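Heme oxygenase (Chlamydomonas reinhardtii, PDB 4RAJ) probably catalyses the oxygen-dependent opening of heme to biliverdin, releasing carbon monoxide and iron, and is seen here without its heme. Local coordinates at residues A[30-33]-A[34-38]; A[186-189]-A[190-194]; A[212-215]-A[216-220]. All blocks are in the same frame, centred on the assembly; numbering follows the deposited sequence.

Contacts 1 and 3 belong together, their centres about 12 Å apart on two packed helices, 29-47 and 204-227. Phe218 of contact 3 bridges them: its CD1 lies 3.6 Å from Ser35 OG, and its CG lies 3.8 Å from Ile31 CG2. A bound polyether, probably from the crystallisation liquor, marks a pocket at this junction, about 3 Å from the side chains of both Ser35 and Phe218. No heme is present. Contact 2 stands apart on helix 184-200, the helix preceding 204-227 in the chain; its centre is about 24 Å from that of contact 1 and 20 Å from that of contact 3, and it touches neither.

Contact 1. Residues A[30-33]-A[34-38]; sequences KIHN and VSNSL
Ile31 and Ser35 sit one turn apart near the start of the long helix 29-47, probably the proximal helix of the heme oxygenase fold. The backbone interactions come first, four successive alpha-helical i to i+4 hydrogen bonds: Val34 N to Lys30 O, Ser35 N to Ile31 O, Asn36 N to His32 O and Ser37 N to Asn33 O. The shortest runs 2.8 Å from Ser35 N to Ile31 O, while the one from Asn36 N to His32 O is almost straight, with an N-H...O angle of 174°.

The apolar contact is lighter. Ile31 turns CG1 anti to its own backbone N (chi1 -166°), which carries CD1 forward to meet Val34 CB at 4.1 Å, the two side chains crossing at a slant. A methyl-to-carbonyl contact is separate from this pair: the CG2 branch of Val34 points back beside the backbone N and rests 3.3 Å from Lys30 O.

The polar side chains divide between surface and pocket. Asn33 and Ser37 lie on the exposed flank of the helix, whereas Ser35 is buried, and its OG is hydrogen-bonded to Asn222 OD1 of helix 204-227, tying the two helices together. Ser35 also lines the pocket occupied by the polyether. Its hydroxyl is swung back beside the backbone N (chi1 -74°), which brings OG within 3.1 Å of Ile31 O.

Contact 2. Residues A[186-189]-A[190-194]; sequences TLRS and AFKKQ
Arg188 sends CG anti to its backbone N (chi1 151°), and Lys192, one turn on, holds its own CG beside the backbone N (chi1 -86°), which sets the two long side chains side by side on one flank of the alpha helix 184-200. A further bend at the end of the lysine (chi4 93°) swings NZ over to the arginine. There it meets the guanidinium at its edge and near its plane, 2.7 Å from Arg188 NE and 3.0 Å from Arg188 NH2. All three nitrogens are donors, so this is a crowding of like charges and not a bond, and an approach so short makes the modelled position of the ammonium doubtful. The Arg188 side chain also touches Ser153. An alanine here would probably cost Ser153 that packing and Lys192 the arginine chain lying alongside it.

Beneath these chains the backbone is regular: Lys192 N bonds to Arg188 O at 3.0 Å, and Ala190, Phe191 and Lys193 each bond likewise to the carbonyl four residues back. Phe191 points into the protein, where it packs on Val144, Tyr145 and Leu149 of helix 140-151, the last also touched by Lys192, and meets the rings of Phe85 and Phe195. Ser189 and Lys193 are exposed. Ala190, packed on Val88 of helix 86-89, sets its CB 3.2 Å from Thr186 O.

Contact 3. Residues A[212-215]-A[216-220]; sequences SEHL and AAFGH
His214 and Phe218 form the tight part of this helical turn, a T-shaped pair in which the edge of the phenyl ring is presented to the face of the imidazole. The ring centroids are 5.3 Å apart with planes at 89°, and the closest approach is 3.5 Å, from Phe218 CE2 to His214 CE1. His214 reaches forward with CG anti to its backbone N (chi1 173°), while Phe218 turns back beside its own (chi1 -78°), and its CD2 lies 3.3 Å from His214 O, near the ring plane. The imidazole cannot easily turn: ND1 is hydrogen-bonded to Thr146 OG1 and NE2 to Ser28 OG.

Away from the rings the contact is looser, with exposed Ser212 on the solvent side. Glu213 is held from outside, OE1 being hydrogen-bonded to NE2 of both His143 and His128; only its touch on Ala216 CB, 4.2 Å from OE1, is loose. The backbone still joins the turn, with Gly219 N bonded to Leu215 O at 3.0 Å, whereas Ala217 N divides its hydrogen between Glu213 O and, weakly, His214 O.

The side chains of Phe218 and Ala217 pack on helix 140-151, and Phe218 also meets helix 29-47, an arrangement belonging to the all-helical heme oxygenase fold, where Phe218 lines the polyether-occupied pocket.

Contact 1. Residues A[30-33]-A[34-38]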
loop_
_atom_site.group_PDB
_atom_site.type_symbol
_atom_site.label_atom_id
_atom_site.label_comp_id
_atom_site.label_asym_id
_atom_site.label_seq_id
_atom_site.Cartn_x
_atom_site.Cartn_y
_atom_site.Cartn_z
ATOM N N LYS A 30 2.588 -12.691 -13.024
ATOM C CA LYS A 30 3.926 -13.222 -12.772
ATOM C C LYS A 30 4.696 -12.466 -11.674
ATOM O O LYS A 30 5.380 -13.083 -10.856
ATOM C CB LYS A 30 4.746 -13.228 -14.064
ATOM C CG LYS A 30 4.456 -14.417 -14.972
ATOM C CD LYS A 30 5.512 -14.546 -16.067
ATOM C CE LYS A 30 5.419 -13.406 -17.075
ATOM N NZ LYS A 30 5.992 -13.771 -18.405
ATOM N N ILE A 31 4.598 -11.142 -11.659
ATOM C CA ILE A 31 5.312 -10.361 -10.656
ATOM C C ILE A 31 4.581 -10.462 -9.308
ATOM O O ILE A 31 5.209 -10.358 -8.256
ATOM C CB ILE A 31 5.481 -8.875 -11.096
ATOM C CG1 ILE A 31 6.511 -8.156 -10.220
ATOM C CG2 ILE A 31 4.144 -8.142 -11.134
ATOM C CD1 ILE A 31 7.883 -8.780 -10.284
ATOM N N HIS A 32 3.272 -10.700 -9.339
ATOM C CA HIS A 32 2.511 -10.916 -8.103
ATOM C C HIS A 32 2.994 -12.196 -7.432
ATOM O O HIS A 32 3.237 -12.215 -6.233
ATOM C CB HIS A 32 1.005 -10.989 -8.374
ATOM C CG HIS A 32 0.155 -10.613 -7.196
ATOM N ND1 HIS A 32 0.645 -10.553 -5.909
ATOM C CD2 HIS A 32 -1.157 -10.283 -7.114
ATOM C CE1 HIS A 32 -0.327 -10.200 -5.086
ATOM N NE2 HIS A 32 -1.431 -10.031 -5.791
ATOM N N ASN A 33 3.165 -13.261 -8.211
ATOM C CA ASN A 33 3.715 -14.503 -7.673
ATOM C C ASN A 33 5.128 -14.320 -7.125
ATOM O O ASN A 33 5.471 -14.865 -6.078
ATOM C CB ASN A 33 3.705 -15.601 -8.734
ATOM C CG ASN A 33 2.305 -15.949 -9.188
ATOM O OD1 ASN A 33 1.327 -15.584 -8.536
ATOM N ND2 ASN A 33 2.197 -16.653 -10.314
ATOM N N VAL A 34 5.948 -13.547 -7.827
ATOM C CA VAL A 34 7.274 -13.211 -7.319
ATOM C C VAL A 34 7.177 -12.481 -5.966
ATOM O O VAL A 34 7.899 -12.791 -5.010
ATOM C CB VAL A 34 8.048 -12.334 -8.313
ATOM C CG1 VAL A 34 9.289 -11.759 -7.653
ATOM C CG2 VAL A 34 8.420 -13.140 -9.566
ATOM N N SER A 35 6.278 -11.512 -5.886
ATOM C CA SER A 35 6.113 -10.735 -4.656
ATOM C C SER A 35 5.678 -11.596 -3.468
ATOM O O SER A 35 6.215 -11.501 -2.367
ATOM C CB SER A 35 5.087 -9.641 -4.886
ATOM O OG SER A 35 5.619 -8.615 -5.677
ATOM N N ASN A 36 4.656 -12.392 -3.723
ATOM C CA ASN A 36 4.161 -13.449 -2.849
ATOM C C ASN A 36 5.266 -14.311 -2.205
ATOM O O ASN A 36 5.314 -14.509 -0.988
ATOM C CB ASN A 36 3.218 -14.253 -3.738
ATOM C CG ASN A 36 1.796 -13.736 -3.711
ATOM O OD1 ASN A 36 1.463 -12.782 -4.436
ATOM N ND2 ASN A 36 0.904 -14.553 -3.137
ATOM N N SER A 37 6.187 -14.805 -3.023
ATOM C CA SER A 37 7.310 -15.597 -2.496
ATOM C C SER A 37 8.214 -14.733 -1.620
ATOM O O SER A 37 8.615 -15.145 -0.531
ATOM C CB SER A 37 8.142 -16.234 -3.636
ATOM O OG SER A 37 7.419 -17.268 -4.288
ATOM N N LEU A 38 8.499 -13.524 -2.091
ATOM C CA LEU A 38 9.339 -12.566 -1.371
ATOM C C LEU A 38 8.775 -12.289 0.013
ATOM O O LEU A 38 9.486 -12.365 1.018
ATOM C CB LEU A 38 9.423 -11.252 -2.143
ATOM C CG LEU A 38 10.734 -10.501 -2.298
ATOM C CD1 LEU A 38 11.761 -11.405 -2.962
ATOM C CD2 LEU A 38 10.494 -9.252 -3.137
#

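Contact 2. Residues A[186-189]-A[190-194]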
loop_
_atom_site.group_PDB
_atom_site.type_symbol
_atom_site.label_atom_id
_atom_site.label_comp_id
_atom_site.label_asym_id
_atom_site.label_seq_id
_atom_site.Cartn_x
_atom_site.Cartn_y
_atom_site.Cartn_z
ATOM N N THR A 186 -16.414 -3.810 1.186
ATOM C CA THR A 186 -17.149 -2.737 0.520
ATOM C C THR A 186 -16.189 -1.727 -0.108
ATOM O O THR A 186 -16.390 -1.301 -1.249
ATOM C CB THR A 186 -18.118 -2.025 1.499
ATOM O OG1 THR A 186 -19.117 -2.953 1.936
ATOM C CG2 THR A 186 -18.810 -0.838 0.828
ATOM N N LEU A 187 -15.138 -1.359 0.622
ATOM C CA LEU A 187 -14.182 -0.367 0.119
ATOM C C LEU A 187 -13.504 -0.864 -1.142
ATOM O O LEU A 187 -13.335 -0.136 -2.124
ATOM C CB LEU A 187 -13.126 -0.046 1.177
ATOM C CG LEU A 187 -13.654 0.719 2.393
ATOM C CD1 LEU A 187 -12.668 0.589 3.546
ATOM C CD2 LEU A 187 -13.852 2.174 2.021
ATOM N N ARG A 188 -13.128 -2.130 -1.116
ATOM C CA ARG A 188 -12.421 -2.706 -2.247
ATOM C C ARG A 188 -13.331 -2.810 -3.477
ATOM O O ARG A 188 -12.914 -2.434 -4.573
ATOM C CB ARG A 188 -11.827 -4.055 -1.853
ATOM C CG ARG A 188 -11.683 -5.021 -2.978
ATOM C CD ARG A 188 -10.645 -6.087 -2.677
ATOM N NE ARG A 188 -9.951 -6.398 -3.922
ATOM C CZ ARG A 188 -8.901 -7.199 -4.035
ATOM N NH1 ARG A 188 -8.437 -7.799 -2.966
ATOM N NH2 ARG A 188 -8.329 -7.416 -5.217
ATOM N N SER A 189 -14.564 -3.288 -3.306
ATOM C CA SER A 189 -15.449 -3.479 -4.454
ATOM C C SER A 189 -15.890 -2.130 -5.039
ATOM O O SER A 189 -16.009 -1.985 -6.257
ATOM C CB SER A 189 -16.674 -4.315 -4.077
ATOM O OG SER A 189 -17.535 -3.594 -3.217
ATOM N N ALA A 190 -16.121 -1.149 -4.168
ATOM C CA ALA A 190 -16.523 0.188 -4.610
ATOM C C ALA A 190 -15.424 0.854 -5.432
ATOM O O ALA A 190 -15.689 1.499 -6.449
ATOM C CB ALA A 190 -16.891 1.061 -3.412
ATOM N N PHE A 191 -14.185 0.729 -4.977
ATOM C CA PHE A 191 -13.078 1.303 -5.731
ATOM C C PHE A 191 -12.926 0.593 -7.072
ATOM O O PHE A 191 -12.735 1.241 -8.097
ATOM C CB PHE A 191 -11.766 1.232 -4.959
ATOM C CG PHE A 191 -10.628 1.876 -5.690
ATOM C CD1 PHE A 191 -9.846 1.144 -6.579
ATOM C CD2 PHE A 191 -10.386 3.237 -5.549
ATOM C CE1 PHE A 191 -8.813 1.751 -7.290
ATOM C CE2 PHE A 191 -9.359 3.851 -6.265
ATOM C CZ PHE A 191 -8.570 3.101 -7.127
ATOM N N LYS A 192 -12.994 -0.735 -7.061
ATOM C CA LYS A 192 -12.861 -1.499 -8.299
ATOM C C LYS A 192 -13.896 -1.092 -9.334
ATOM O O LYS A 192 -13.574 -0.874 -10.495
ATOM C CB LYS A 192 -13.001 -2.997 -8.052
ATOM C CG LYS A 192 -11.749 -3.703 -7.649
ATOM C CD LYS A 192 -11.862 -5.127 -8.138
ATOM C CE LYS A 192 -10.664 -5.948 -7.757
ATOM N NZ LYS A 192 -10.925 -6.635 -6.465
ATOM N N LYS A 193 -15.146 -1.010 -8.905
ATOM C CA LYS A 193 -16.239 -0.657 -9.803
ATOM C C LYS A 193 -16.018 0.704 -10.443
ATOM O O LYS A 193 -16.146 0.858 -11.660
ATOM C CB LYS A 193 -17.569 -0.675 -9.045
ATOM C CG LYS A 193 -18.782 -0.300 -9.884
ATOM C CD LYS A 193 -20.044 -0.929 -9.303
ATOM C CE LYS A 193 -21.284 -0.432 -10.012
ATOM N NZ LYS A 193 -21.422 1.036 -9.833
ATOM N N GLN A 194 -15.666 1.692 -9.630
ATOM C CA GLN A 194 -15.415 3.021 -10.163
ATOM C C GLN A 194 -14.145 3.075 -11.009
ATOM O O GLN A 194 -14.120 3.752 -12.030
ATOM C CB GLN A 194 -15.320 4.053 -9.048
ATOM C CG GLN A 194 -15.123 5.462 -9.583
ATOM C CD GLN A 194 -15.365 6.526 -8.540
ATOM O OE1 GLN A 194 -15.490 6.230 -7.351
ATOM N NE2 GLN A 194 -15.443 7.775 -8.981
#

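Contact 3. Residues A[212-215]-A[216-220]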
loop_
_atom_site.group_PDB
_atom_site.type_symbol
_atom_site.label_atom_id
_atom_site.label_comp_id
_atom_site.label_asym_id
_atom_site.label_seq_id
_atom_site.Cartn_x
_atom_site.Cartn_y
_atom_site.Cartn_z
ATOM N N SER A 212 1.100 0.270 -16.710
ATOM C CA SER A 212 2.514 0.402 -16.398
ATOM C C SER A 212 2.729 0.773 -14.935
ATOM O O SER A 212 3.631 0.259 -14.299
ATOM C CB SER A 212 3.173 1.437 -17.301
ATOM O OG SER A 212 3.218 0.970 -18.633
ATOM N N GLU A 213 1.900 1.663 -14.404
ATOM C CA GLU A 213 2.093 2.111 -13.036
ATOM C C GLU A 213 1.719 1.017 -12.033
ATOM O O GLU A 213 2.324 0.926 -10.974
ATOM C CB GLU A 213 1.299 3.389 -12.774
ATOM C CG GLU A 213 1.926 4.605 -13.467
ATOM C CD GLU A 213 3.349 4.877 -13.005
ATOM O OE1 GLU A 213 3.626 4.772 -11.785
ATOM O OE2 GLU A 213 4.198 5.191 -13.869
ATOM N N HIS A 214 0.727 0.197 -12.383
ATOM C CA HIS A 214 0.340 -0.988 -11.604
ATOM C C HIS A 214 1.546 -1.941 -11.465
ATOM O O HIS A 214 1.877 -2.387 -10.370
ATOM C CB HIS A 214 -0.856 -1.672 -12.292
ATOM C CG HIS A 214 -1.263 -2.992 -11.706
ATOM N ND1 HIS A 214 -1.733 -3.131 -10.418
ATOM C CD2 HIS A 214 -1.318 -4.227 -12.263
ATOM C CE1 HIS A 214 -2.050 -4.397 -10.201
ATOM N NE2 HIS A 214 -1.795 -5.085 -11.301
ATOM N N LEU A 215 2.212 -2.236 -12.580
ATOM C CA LEU A 215 3.394 -3.094 -12.539
ATOM C C LEU A 215 4.510 -2.430 -11.733
ATOM O O LEU A 215 5.262 -3.101 -11.022
ATOM C CB LEU A 215 3.884 -3.405 -13.963
ATOM C CG LEU A 215 2.905 -4.175 -14.841
ATOM C CD1 LEU A 215 3.466 -4.281 -16.264
ATOM C CD2 LEU A 215 2.631 -5.554 -14.254
ATOM N N ALA A 216 4.625 -1.108 -11.859
ATOM C CA ALA A 216 5.700 -0.375 -11.186
ATOM C C ALA A 216 5.544 -0.452 -9.672
ATOM O O ALA A 216 6.539 -0.487 -8.945
ATOM C CB ALA A 216 5.735 1.090 -11.632
ATOM N N ALA A 217 4.301 -0.475 -9.201
ATOM C CA ALA A 217 4.056 -0.563 -7.760
ATOM C C ALA A 217 4.588 -1.880 -7.214
ATOM O O ALA A 217 5.214 -1.904 -6.155
ATOM C CB ALA A 217 2.569 -0.403 -7.454
ATOM N N PHE A 218 4.364 -2.978 -7.936
ATOM C CA PHE A 218 4.959 -4.258 -7.540
ATOM C C PHE A 218 6.480 -4.153 -7.541
ATOM O O PHE A 218 7.155 -4.613 -6.618
ATOM C CB PHE A 218 4.531 -5.395 -8.472
ATOM C CG PHE A 218 3.149 -5.905 -8.218
ATOM C CD1 PHE A 218 2.931 -6.910 -7.283
ATOM C CD2 PHE A 218 2.066 -5.399 -8.921
ATOM C CE1 PHE A 218 1.654 -7.394 -7.047
ATOM C CE2 PHE A 218 0.784 -5.876 -8.686
ATOM C CZ PHE A 218 0.579 -6.871 -7.745
ATOM N N GLY A 219 7.018 -3.557 -8.596
ATOM C CA GLY A 219 8.459 -3.429 -8.726
ATOM C C GLY A 219 9.075 -2.651 -7.577
ATOM O O GLY A 219 10.100 -3.066 -7.005
ATOM N N HIS A 220 8.453 -1.521 -7.240
ATOM C CA HIS A 220 8.927 -0.697 -6.137
ATOM C C HIS A 220 8.834 -1.460 -4.818
ATOM O O HIS A 220 9.757 -1.426 -4.001
ATOM C CB HIS A 220 8.128 0.603 -6.061
ATOM C CG HIS A 220 8.535 1.623 -7.082
ATOM N ND1 HIS A 220 9.739 2.293 -7.021
ATOM C CD2 HIS A 220 7.895 2.094 -8.180
ATOM C CE1 HIS A 220 9.827 3.126 -8.044
ATOM N NE2 HIS A 220 8.719 3.029 -8.761
#